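Local coordinates for cysteine protease-like VirA (Shigella flexneri, PDB 3EB8), which acts as a secreted virulence effector supporting bacterial entry into epithelial cells and spreading within and between them, its assigned alpha-tubulin protease activity being disputed, at residues A[38-41]-A[46-49]; A[113-118]-A[352-357]; A[56-59]-A[64-67]. One frame throughout, in Å; residues are numbered along the deposited sequence.

Contact 1: residues A[38-41]-A[46-49]; sequences HANI and IRLC
Arg-47 folds its aliphatic stem back against His-38, its cross-strand partner in the beta hairpin formed by strands 35-41 and 44-51. From CB of Arg-47 the chain leaves with CG on the backbone-N side (chi1 -47°), and a further bend at chi2 (-61°) turns it toward the neighbouring strand. That brings CD to 3.7 Å from His-38 CB, the closest side-chain approach of the pair. The next atom, NE, still lies 4.2 Å from the same His-38 CB but is hydrogen-bonded to Ser-45 OG, just ahead of the strand segment. At the tip NH1 makes a salt bridge with Glu-35 earlier in strand 35-41, so two polar partners hold the guanidinium, while the nearest approach to His-38 is made by CD, a carbon of the stem. The imidazole of His-38 meanwhile leads off from the contact, and its ND1 is hydrogen-bonded to Ser-26 OG.

His-38 and Arg-47 are a non-hydrogen-bonded antiparallel pair. One step along, Ala-39 and Ile-46 form the hydrogen-bonded pair, their backbones exchanging two bonds: Ala-39 N to Ile-46 O at 2.9 Å and Ile-46 N to Ala-39 O at 2.8 Å. The Ile-46 carbonyl oxygen has a further neighbour in His-38 CA, 3.1 Å away in a CA-H...O contact. Ala-39 and Ile-46 put their side chains on the other face of the sheet, where Phe-23 packs against both. Their direct apolar contact is slight, 4.4 Å from Ala-39 CB to Ile-46 CD1. That same methyl, CD1 of Ile-46, sits a little nearer to the backbone, 3.9 Å from Ala-39 O.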
ATOM      1  N   HIS A  38     -16.572   8.457  -5.745  1.00 59.09           N
ATOM      2  CA  HIS A  38     -17.861   8.923  -5.265  1.00 59.93           C
ATOM      3  C   HIS A  38     -17.872   9.029  -3.753  1.00 59.32           C
ATOM      4  O   HIS A  38     -17.136   8.334  -3.056  1.00 58.41           O
ATOM      5  CB  HIS A  38     -18.961   7.953  -5.667  1.00 60.92           C
ATOM      6  CG  HIS A  38     -18.838   6.625  -4.999  1.00 60.48           C
ATOM      7  ND1 HIS A  38     -18.140   5.579  -5.554  1.00 60.22           N
ATOM      8  CD2 HIS A  38     -19.288   6.189  -3.802  1.00 60.39           C
ATOM      9  CE1 HIS A  38     -18.185   4.545  -4.735  1.00 60.04           C
ATOM     10  NE2 HIS A  38     -18.875   4.888  -3.667  1.00 65.43           N
ATOM     11  N   ALA A  39     -18.733   9.899  -3.251  1.00 59.98           N
ATOM     12  CA  ALA A  39     -18.972  10.006  -1.825  1.00 59.77           C
ATOM     13  C   ALA A  39     -20.464  10.161  -1.628  1.00 60.95           C
ATOM     14  O   ALA A  39     -21.112  10.979  -2.261  1.00 61.85           O
ATOM     15  CB  ALA A  39     -18.226  11.184  -1.238  1.00 59.41           C
ATOM     16  N   ASN A  40     -21.021   9.329  -0.774  1.00 70.07           N
ATOM     17  CA  ASN A  40     -22.441   9.393  -0.493  1.00 62.87           C
ATOM     18  C   ASN A  40     -22.573   9.737   0.969  1.00 64.35           C
ATOM     19  O   ASN A  40     -22.289   8.916   1.845  1.00 68.54           O
ATOM     20  CB  ASN A  40     -23.128   8.060  -0.815  1.00 68.70           C
ATOM     21  CG  ASN A  40     -22.895   7.618  -2.261  1.00 73.20           C
ATOM     22  OD1 ASN A  40     -22.877   8.445  -3.168  1.00 75.83           O
ATOM     23  ND2 ASN A  40     -22.711   6.313  -2.474  1.00 77.76           N
ATOM     24  N   ILE A  41     -22.972  10.976   1.225  1.00 62.78           N
ATOM     25  CA  ILE A  41     -23.173  11.446   2.584  1.00 63.02           C
ATOM     26  C   ILE A  41     -24.612  11.866   2.843  1.00 66.65           C
ATOM     27  O   ILE A  41     -25.066  12.909   2.389  1.00 65.09           O
ATOM     28  CB  ILE A  41     -22.183  12.572   2.939  1.00 76.77           C
ATOM     29  CG1 ILE A  41     -20.752  11.997   2.924  1.00 75.29           C
ATOM     30  CG2 ILE A  41     -22.547  13.203   4.304  1.00 68.43           C
ATOM     31  CD1 ILE A  41     -19.685  12.969   2.464  1.00 66.35           C
ATOM     32  N   ILE A  46     -21.424  12.963  -4.176  1.00 63.50           N
ATOM     33  CA  ILE A  46     -20.472  13.687  -4.991  1.00 63.45           C
ATOM     34  C   ILE A  46     -19.789  12.680  -5.907  1.00 62.91           C
ATOM     35  O   ILE A  46     -19.365  11.618  -5.461  1.00 61.92           O
ATOM     36  CB  ILE A  46     -19.430  14.442  -4.131  1.00 62.67           C
ATOM     37  CG1 ILE A  46     -20.122  15.414  -3.189  1.00 63.40           C
ATOM     38  CG2 ILE A  46     -18.495  15.239  -5.001  1.00 66.39           C
ATOM     39  CD1 ILE A  46     -20.581  14.799  -1.887  1.00 62.94           C
ATOM     40  N   ARG A  47     -19.713  13.004  -7.190  1.00 63.76           N
ATOM     41  CA  ARG A  47     -19.038  12.145  -8.135  1.00 63.48           C
ATOM     42  C   ARG A  47     -17.888  12.901  -8.758  1.00 63.38           C
ATOM     43  O   ARG A  47     -18.040  14.052  -9.175  1.00 64.42           O
ATOM     44  CB  ARG A  47     -20.001  11.678  -9.221  1.00 64.89           C
ATOM     45  CG  ARG A  47     -21.320  11.176  -8.697  1.00 65.48           C
ATOM     46  CD  ARG A  47     -21.144   9.970  -7.792  1.00 64.38           C
ATOM     47  NE  ARG A  47     -22.445   9.448  -7.389  1.00 73.31           N
ATOM     48  CZ  ARG A  47     -23.217   8.695  -8.164  1.00 66.47           C
ATOM     49  NH1 ARG A  47     -22.809   8.367  -9.384  1.00 66.99           N
ATOM     50  NH2 ARG A  47     -24.390   8.270  -7.714  1.00 67.35           N
ATOM     51  N   LEU A  48     -16.732  12.257  -8.820  1.00 62.26           N
ATOM     52  CA  LEU A  48     -15.568  12.856  -9.443  1.00 62.21           C
ATOM     53  C   LEU A  48     -15.313  12.159 -10.763  1.00 62.73           C
ATOM     54  O   LEU A  48     -15.114  10.946 -10.797  1.00 62.09           O
ATOM     55  CB  LEU A  48     -14.360  12.699  -8.541  1.00 60.68           C
ATOM     56  CG  LEU A  48     -14.633  13.112  -7.098  1.00 60.17           C
ATOM     57  CD1 LEU A  48     -13.406  12.866  -6.218  1.00 58.82           C
ATOM     58  CD2 LEU A  48     -15.059  14.557  -7.044  1.00 61.31           C
ATOM     59  N   CYS A  49     -15.322  12.924 -11.849  1.00 64.10           N
ATOM     60  CA  CYS A  49     -15.180  12.341 -13.171  1.00 64.98           C
ATOM     61  C   CYS A  49     -13.998  12.922 -13.923  1.00 65.26           C
ATOM     62  O   CYS A  49     -13.665  14.094 -13.767  1.00 65.62           O
ATOM     63  CB  CYS A  49     -16.463  12.530 -13.982  1.00 66.86           C
ATOM     64  SG  CYS A  49     -17.926  11.895 -13.152  1.00 66.84           S
TER

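Contact 2: residues A[113-118]-A[352-357]; sequences IETAIN and AIISPD
Ile-354 lays its branched side chain against Ala-116 and Thr-115, seating helix 110-118 on one face of the mixed beta sheet through strand 348-356. The two branches divide the work. CG1 comes up to the helix backbone, 3.6 Å from Ala-116 CA, and CD1 stays against the same residue, 3.7 Å from Ala-116 CB. The other branch, CG2, stands anti to the backbone N (chi1 -65° for CG1) and meets Thr-115 CG2 at 3.8 Å; the two side chains run antiparallel and overlap flank to flank. The small side chain of Ala-116 probably helps the strand residue come this close.

Thr-115 turns its methyl to the sheet, while its hydroxyl OG1 is hydrogen-bonded to the carbonyl of Glu-111 one helical turn back. Its side chain also touches Ile-95 and Ala-97 of strand 94-97, which runs parallel to 348-356. On a third strand, 315-327, Ile-318 packs on Ala-116, and Lys-320 NZ takes up the Ala-116 carbonyl. No hydrogen bond joins the helix segment directly to 352-357; carbon packing makes the contact. Next along the strand, CB of Ser-355 points away from the helix; its OG, also hydrogen-bonded to Thr-312 OG1, donates to Pro-356 O at 2.7 Å, tilted 21° from the carbonyl plane.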
ATOM      1  N   ILE A 113       7.999  10.935   3.253  1.00 52.96           N
ATOM      2  CA  ILE A 113       7.579   9.624   3.736  1.00 53.75           C
ATOM      3  C   ILE A 113       6.135   9.672   4.208  1.00 60.99           C
ATOM      4  O   ILE A 113       5.320   8.828   3.827  1.00 51.31           O
ATOM      5  CB  ILE A 113       8.482   9.140   4.889  1.00 54.09           C
ATOM      6  CG1 ILE A 113       9.817   8.638   4.334  1.00 56.99           C
ATOM      7  CG2 ILE A 113       7.805   8.037   5.688  1.00 53.73           C
ATOM      8  CD1 ILE A 113      10.967   8.785   5.315  1.00 53.04           C
ATOM      9  N   GLU A 114       5.825  10.663   5.037  1.00 53.11           N
ATOM     10  CA  GLU A 114       4.473  10.829   5.573  1.00 53.31           C
ATOM     11  C   GLU A 114       3.428  11.030   4.465  1.00 52.86           C
ATOM     12  O   GLU A 114       2.398  10.352   4.435  1.00 52.33           O
ATOM     13  CB  GLU A 114       4.440  11.998   6.555  1.00 54.73           C
ATOM     14  CG  GLU A 114       3.063  12.368   7.026  1.00 68.00           C
ATOM     15  CD  GLU A 114       2.525  11.377   8.032  1.00 88.44           C
ATOM     16  OE1 GLU A 114       3.274  10.443   8.404  1.00 82.88           O
ATOM     17  OE2 GLU A 114       1.353  11.530   8.448  1.00101.69           O
ATOM     18  N   THR A 115       3.716  11.957   3.557  1.00 53.25           N
ATOM     19  CA  THR A 115       2.864  12.206   2.409  1.00 53.05           C
ATOM     20  C   THR A 115       2.666  10.948   1.579  1.00 51.89           C
ATOM     21  O   THR A 115       1.550  10.646   1.184  1.00 55.58           O
ATOM     22  CB  THR A 115       3.459  13.288   1.506  1.00 53.82           C
ATOM     23  OG1 THR A 115       3.617  14.494   2.260  1.00 55.17           O
ATOM     24  CG2 THR A 115       2.555  13.527   0.277  1.00 53.80           C
ATOM     25  N   ALA A 116       3.745  10.217   1.311  1.00 51.36           N
ATOM     26  CA  ALA A 116       3.642   8.981   0.539  1.00 50.47           C
ATOM     27  C   ALA A 116       2.765   7.956   1.249  1.00 51.45           C
ATOM     28  O   ALA A 116       1.946   7.279   0.614  1.00 49.72           O
ATOM     29  CB  ALA A 116       5.007   8.396   0.267  1.00 50.12           C
ATOM     30  N   ILE A 117       2.938   7.836   2.563  1.00 50.30           N
ATOM     31  CA  ILE A 117       2.146   6.897   3.334  1.00 50.18           C
ATOM     32  C   ILE A 117       0.644   7.165   3.153  1.00 55.33           C
ATOM     33  O   ILE A 117      -0.155   6.242   2.998  1.00 50.13           O
ATOM     34  CB  ILE A 117       2.539   6.915   4.833  1.00 55.91           C
ATOM     35  CG1 ILE A 117       3.892   6.224   5.051  1.00 61.91           C
ATOM     36  CG2 ILE A 117       1.484   6.247   5.687  1.00 50.97           C
ATOM     37  CD1 ILE A 117       4.367   6.261   6.513  1.00 51.34           C
ATOM     38  N   ASN A 118       0.266   8.432   3.122  1.00 50.91           N
ATOM     39  CA  ASN A 118      -1.149   8.788   3.105  1.00 51.24           C
ATOM     40  C   ASN A 118      -1.758   9.244   1.766  1.00 52.17           C
ATOM     41  O   ASN A 118      -2.901   9.701   1.732  1.00 52.48           O
ATOM     42  CB  ASN A 118      -1.428   9.817   4.200  1.00 52.12           C
ATOM     43  CG  ASN A 118      -1.157   9.262   5.591  1.00 52.36           C
ATOM     44  OD1 ASN A 118      -0.353   9.806   6.344  1.00 59.76           O
ATOM     45  ND2 ASN A 118      -1.812   8.151   5.923  1.00 52.11           N
ATOM     46  N   ALA A 352       2.069   6.175  -7.371  1.00 47.71           N
ATOM     47  CA  ALA A 352       2.122   7.612  -7.218  1.00 47.87           C
ATOM     48  C   ALA A 352       3.566   8.060  -7.041  1.00 47.58           C
ATOM     49  O   ALA A 352       4.409   7.323  -6.530  1.00 47.11           O
ATOM     50  CB  ALA A 352       1.248   8.093  -6.028  1.00 47.75           C
ATOM     51  N   ILE A 353       3.839   9.282  -7.472  1.00 47.89           N
ATOM     52  CA  ILE A 353       5.095   9.927  -7.169  1.00 47.66           C
ATOM     53  C   ILE A 353       4.869  11.007  -6.113  1.00 53.00           C
ATOM     54  O   ILE A 353       3.926  11.801  -6.197  1.00 48.03           O
ATOM     55  CB  ILE A 353       5.764  10.500  -8.432  1.00 48.09           C
ATOM     56  CG1 ILE A 353       6.281   9.355  -9.310  1.00 52.58           C
ATOM     57  CG2 ILE A 353       6.950  11.374  -8.069  1.00 47.89           C
ATOM     58  CD1 ILE A 353       6.839   9.817 -10.638  1.00 57.43           C
ATOM     59  N   ILE A 354       5.730  10.996  -5.102  1.00 47.20           N
ATOM     60  CA  ILE A 354       5.706  11.977  -4.033  1.00 52.18           C
ATOM     61  C   ILE A 354       7.017  12.755  -4.099  1.00 52.30           C
ATOM     62  O   ILE A 354       8.101  12.173  -4.033  1.00 54.40           O
ATOM     63  CB  ILE A 354       5.520  11.312  -2.654  1.00 46.96           C
ATOM     64  CG1 ILE A 354       4.141  10.636  -2.563  1.00 47.90           C
ATOM     65  CG2 ILE A 354       5.682  12.323  -1.545  1.00 47.18           C
ATOM     66  CD1 ILE A 354       4.066   9.264  -3.213  1.00 46.75           C
ATOM     67  N   SER A 355       6.911  14.069  -4.279  1.00 52.16           N
ATOM     68  CA  SER A 355       8.080  14.918  -4.463  1.00 47.69           C
ATOM     69  C   SER A 355       8.259  15.907  -3.314  1.00 50.77           C
ATOM     70  O   SER A 355       7.264  16.451  -2.798  1.00 51.73           O
ATOM     71  CB  SER A 355       7.953  15.698  -5.774  1.00 53.27           C
ATOM     72  OG  SER A 355       9.009  16.628  -5.919  1.00 51.82           O
ATOM     73  N   PRO A 356       9.526  16.143  -2.908  1.00 60.11           N
ATOM     74  CA  PRO A 356       9.817  17.269  -2.019  1.00 52.26           C
ATOM     75  C   PRO A 356       9.406  18.516  -2.773  1.00 49.17           C
ATOM     76  O   PRO A 356       9.411  18.499  -4.012  1.00 48.57           O
ATOM     77  CB  PRO A 356      11.342  17.247  -1.895  1.00 47.83           C
ATOM     78  CG  PRO A 356      11.791  15.949  -2.439  1.00 62.89           C
ATOM     79  CD  PRO A 356      10.752  15.496  -3.405  1.00 62.83           C
ATOM     80  N   ASP A 357       9.037  19.576  -2.070  1.00 49.63           N
ATOM     81  CA  ASP A 357       8.725  20.825  -2.759  1.00 54.96           C
ATOM     82  C   ASP A 357      10.017  21.521  -3.140  1.00 54.76           C
ATOM     83  O   ASP A 357      11.074  20.961  -2.865  1.00 57.36           O
ATOM     84  CB  ASP A 357       7.852  21.741  -1.910  1.00 50.40           C
ATOM     85  CG  ASP A 357       7.123  22.752  -2.751  1.00 54.44           C
ATOM     86  OD1 ASP A 357       7.624  23.052  -3.849  1.00 63.73           O
ATOM     87  OD2 ASP A 357       6.049  23.231  -2.339  1.00 52.64           O
TER

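Contact 3: residues A[56-59]-A[64-67]; sequences SVFY and KIQS
The Phe-58 ring carries Ser-67 CB over one face and has Ile-65 CG2 near its plane, at the edge. The serine carbon sits 3.9 Å from the centroid of the Phe-58 ring and 25° off the ring normal, a CH-pi contact displaced toward the rim; the ring atoms it comes nearest are CD2 and CE2. The edge contact is looser, 4.5 Å between Phe-58 CD2 and Ile-65 CG2. With CG set anti to its own carbonyl carbon (chi1 -69°), the phenyl ring lies where the serine methylene can rest on it. The Tyr-59 ring, on the other side of the sheet, offers its edge to the Gln-66 carbonyl oxygen, 4.0 Å from Tyr-59 CD1.

That oxygen is chiefly engaged by the backbone: Tyr-59 N donates to Gln-66 O at 2.8 Å in a nearly straight bond, 172° at the hydrogen. The return bond, Gln-66 N to Tyr-59 O, is longer at 3.1 Å. CA-H...O contacts flank the two bonds, the shortest from Ser-67 CA to Val-57 O at 3.0 Å. Tyr-59 and Gln-66 are thus the hydrogen-bonded pair, and Phe-58 and Ser-67 the non-hydrogen-bonded one. Across the other edge of strand 54-61 lies strand 44-51: Val-57 and Tyr-59 touch its Ile-46 on one face, Phe-58 its Cys-49 on the other. A hydrogen-bonded pair next to a non-hydrogen-bonded one, across a short connection, is characteristic of an antiparallel beta hairpin, here the one that adds one of the two edge strands, 66-69, to the five-stranded sheet.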
ATOM      1  N   SER A  56     -14.064  16.823 -13.498  1.00 67.75           N
ATOM      2  CA  SER A  56     -15.277  17.553 -13.157  1.00 68.79           C
ATOM      3  C   SER A  56     -15.873  16.961 -11.886  1.00 67.38           C
ATOM      4  O   SER A  56     -15.719  15.768 -11.605  1.00 66.03           O
ATOM      5  CB  SER A  56     -16.303  17.507 -14.295  1.00 70.62           C
ATOM      6  OG  SER A  56     -15.751  18.021 -15.490  1.00 74.07           O
ATOM      7  N   VAL A  57     -16.551  17.808 -11.121  1.00 67.86           N
ATOM      8  CA  VAL A  57     -17.204  17.388  -9.896  1.00 66.85           C
ATOM      9  C   VAL A  57     -18.709  17.524 -10.034  1.00 68.10           C
ATOM     10  O   VAL A  57     -19.217  18.571 -10.422  1.00 69.73           O
ATOM     11  CB  VAL A  57     -16.736  18.227  -8.714  1.00 66.42           C
ATOM     12  CG1 VAL A  57     -17.338  17.685  -7.422  1.00 65.40           C
ATOM     13  CG2 VAL A  57     -15.204  18.244  -8.664  1.00 65.51           C
ATOM     14  N   PHE A  58     -19.422  16.451  -9.719  1.00 67.49           N
ATOM     15  CA  PHE A  58     -20.870  16.465  -9.797  1.00 68.67           C
ATOM     16  C   PHE A  58     -21.482  16.355  -8.408  1.00 67.98           C
ATOM     17  O   PHE A  58     -21.129  15.476  -7.613  1.00 66.53           O
ATOM     18  CB  PHE A  58     -21.363  15.328 -10.680  1.00 69.07           C
ATOM     19  CG  PHE A  58     -21.026  15.501 -12.125  1.00 70.28           C
ATOM     20  CD1 PHE A  58     -19.764  15.185 -12.602  1.00 69.52           C
ATOM     21  CD2 PHE A  58     -21.975  15.979 -13.015  1.00 72.34           C
ATOM     22  CE1 PHE A  58     -19.452  15.342 -13.933  1.00 70.80           C
ATOM     23  CE2 PHE A  58     -21.674  16.137 -14.351  1.00 73.68           C
ATOM     24  CZ  PHE A  58     -20.409  15.818 -14.813  1.00 72.93           C
ATOM     25  N   TYR A  59     -22.398  17.269  -8.122  1.00 69.18           N
ATOM     26  CA  TYR A  59     -23.060  17.314  -6.837  1.00 68.85           C
ATOM     27  C   TYR A  59     -24.513  16.893  -7.010  1.00 69.91           C
ATOM     28  O   TYR A  59     -25.301  17.578  -7.648  1.00 72.89           O
ATOM     29  CB  TYR A  59     -22.961  18.715  -6.243  1.00 69.53           C
ATOM     30  CG  TYR A  59     -21.542  19.202  -6.046  1.00 70.63           C
ATOM     31  CD1 TYR A  59     -20.890  19.941  -7.036  1.00 69.64           C
ATOM     32  CD2 TYR A  59     -20.857  18.929  -4.872  1.00 67.40           C
ATOM     33  CE1 TYR A  59     -19.594  20.396  -6.853  1.00 70.37           C
ATOM     34  CE2 TYR A  59     -19.563  19.373  -4.680  1.00 66.86           C
ATOM     35  CZ  TYR A  59     -18.935  20.107  -5.665  1.00 76.03           C
ATOM     36  OH  TYR A  59     -17.644  20.539  -5.443  1.00 73.78           O
ATOM     37  N   LYS A  64     -31.105  17.563  -8.235  1.00124.74           N
ATOM     38  CA  LYS A  64     -30.561  18.824  -8.727  1.00127.85           C
ATOM     39  C   LYS A  64     -29.495  18.611  -9.795  1.00123.80           C
ATOM     40  O   LYS A  64     -29.672  19.007 -10.947  1.00130.48           O
ATOM     41  CB  LYS A  64     -29.995  19.654  -7.569  1.00134.73           C
ATOM     42  CG  LYS A  64     -31.039  20.074  -6.538  1.00139.17           C
ATOM     43  CD  LYS A  64     -30.450  21.012  -5.493  1.00139.50           C
ATOM     44  CE  LYS A  64     -29.809  22.232  -6.142  1.00139.87           C
ATOM     45  NZ  LYS A  64     -30.777  23.041  -6.937  1.00139.70           N
ATOM     46  N   ILE A  65     -28.391  17.984  -9.404  1.00112.86           N
ATOM     47  CA  ILE A  65     -27.250  17.746 -10.295  1.00 98.75           C
ATOM     48  C   ILE A  65     -26.576  19.009 -10.825  1.00 87.09           C
ATOM     49  O   ILE A  65     -26.921  19.512 -11.887  1.00 97.70           O
ATOM     50  CB  ILE A  65     -27.612  16.843 -11.489  1.00 91.40           C
ATOM     51  CG1 ILE A  65     -28.212  15.531 -10.991  1.00104.93           C
ATOM     52  CG2 ILE A  65     -26.377  16.554 -12.321  1.00 83.74           C
ATOM     53  CD1 ILE A  65     -28.362  14.482 -12.066  1.00107.55           C
ATOM     54  N   GLN A  66     -25.602  19.511 -10.081  1.00 82.51           N
ATOM     55  CA  GLN A  66     -24.780  20.614 -10.550  1.00 84.52           C
ATOM     56  C   GLN A  66     -23.383  20.069 -10.796  1.00 78.85           C
ATOM     57  O   GLN A  66     -23.029  19.013 -10.278  1.00 72.91           O
ATOM     58  CB  GLN A  66     -24.725  21.719  -9.496  1.00 90.51           C
ATOM     59  CG  GLN A  66     -26.034  21.938  -8.773  1.00 97.29           C
ATOM     60  CD  GLN A  66     -25.848  21.996  -7.272  1.00 98.16           C
ATOM     61  OE1 GLN A  66     -24.982  22.714  -6.765  1.00 83.44           O
ATOM     62  NE2 GLN A  66     -26.659  21.232  -6.550  1.00105.17           N
ATOM     63  N   SER A  67     -22.584  20.780 -11.582  1.00 76.92           N
ATOM     64  CA  SER A  67     -21.224  20.324 -11.839  1.00 74.24           C
ATOM     65  C   SER A  67     -20.227  21.465 -11.893  1.00 74.83           C
ATOM     66  O   SER A  67     -20.587  22.626 -12.036  1.00 76.61           O
ATOM     67  CB  SER A  67     -21.157  19.504 -13.129  1.00 74.71           C
ATOM     68  OG  SER A  67     -21.272  20.340 -14.266  1.00 81.11           O
TER

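Contacts 1 and 3 belong to two hairpins of one antiparallel meander, joined by the pairing of strands 44-51 and 54-61; their centres are 9 Å apart. Across that pairing Cys-49 O receives Ser-56 N, and Arg-47 O receives Phe-58 N, both at 2.8 Å and probably hydrogen bonds. Ile-46 CG2 packs on Val-57 CG1 at 3.6 Å. Contact 2 belongs to a different sheet, the mixed one, and lies nearer the centre of the molecule. Its centre is 24 Å from that of contact 1 and 30 Å from that of contact 3, with nearest atoms about 14 Å and 18 Å away, so it touches neither.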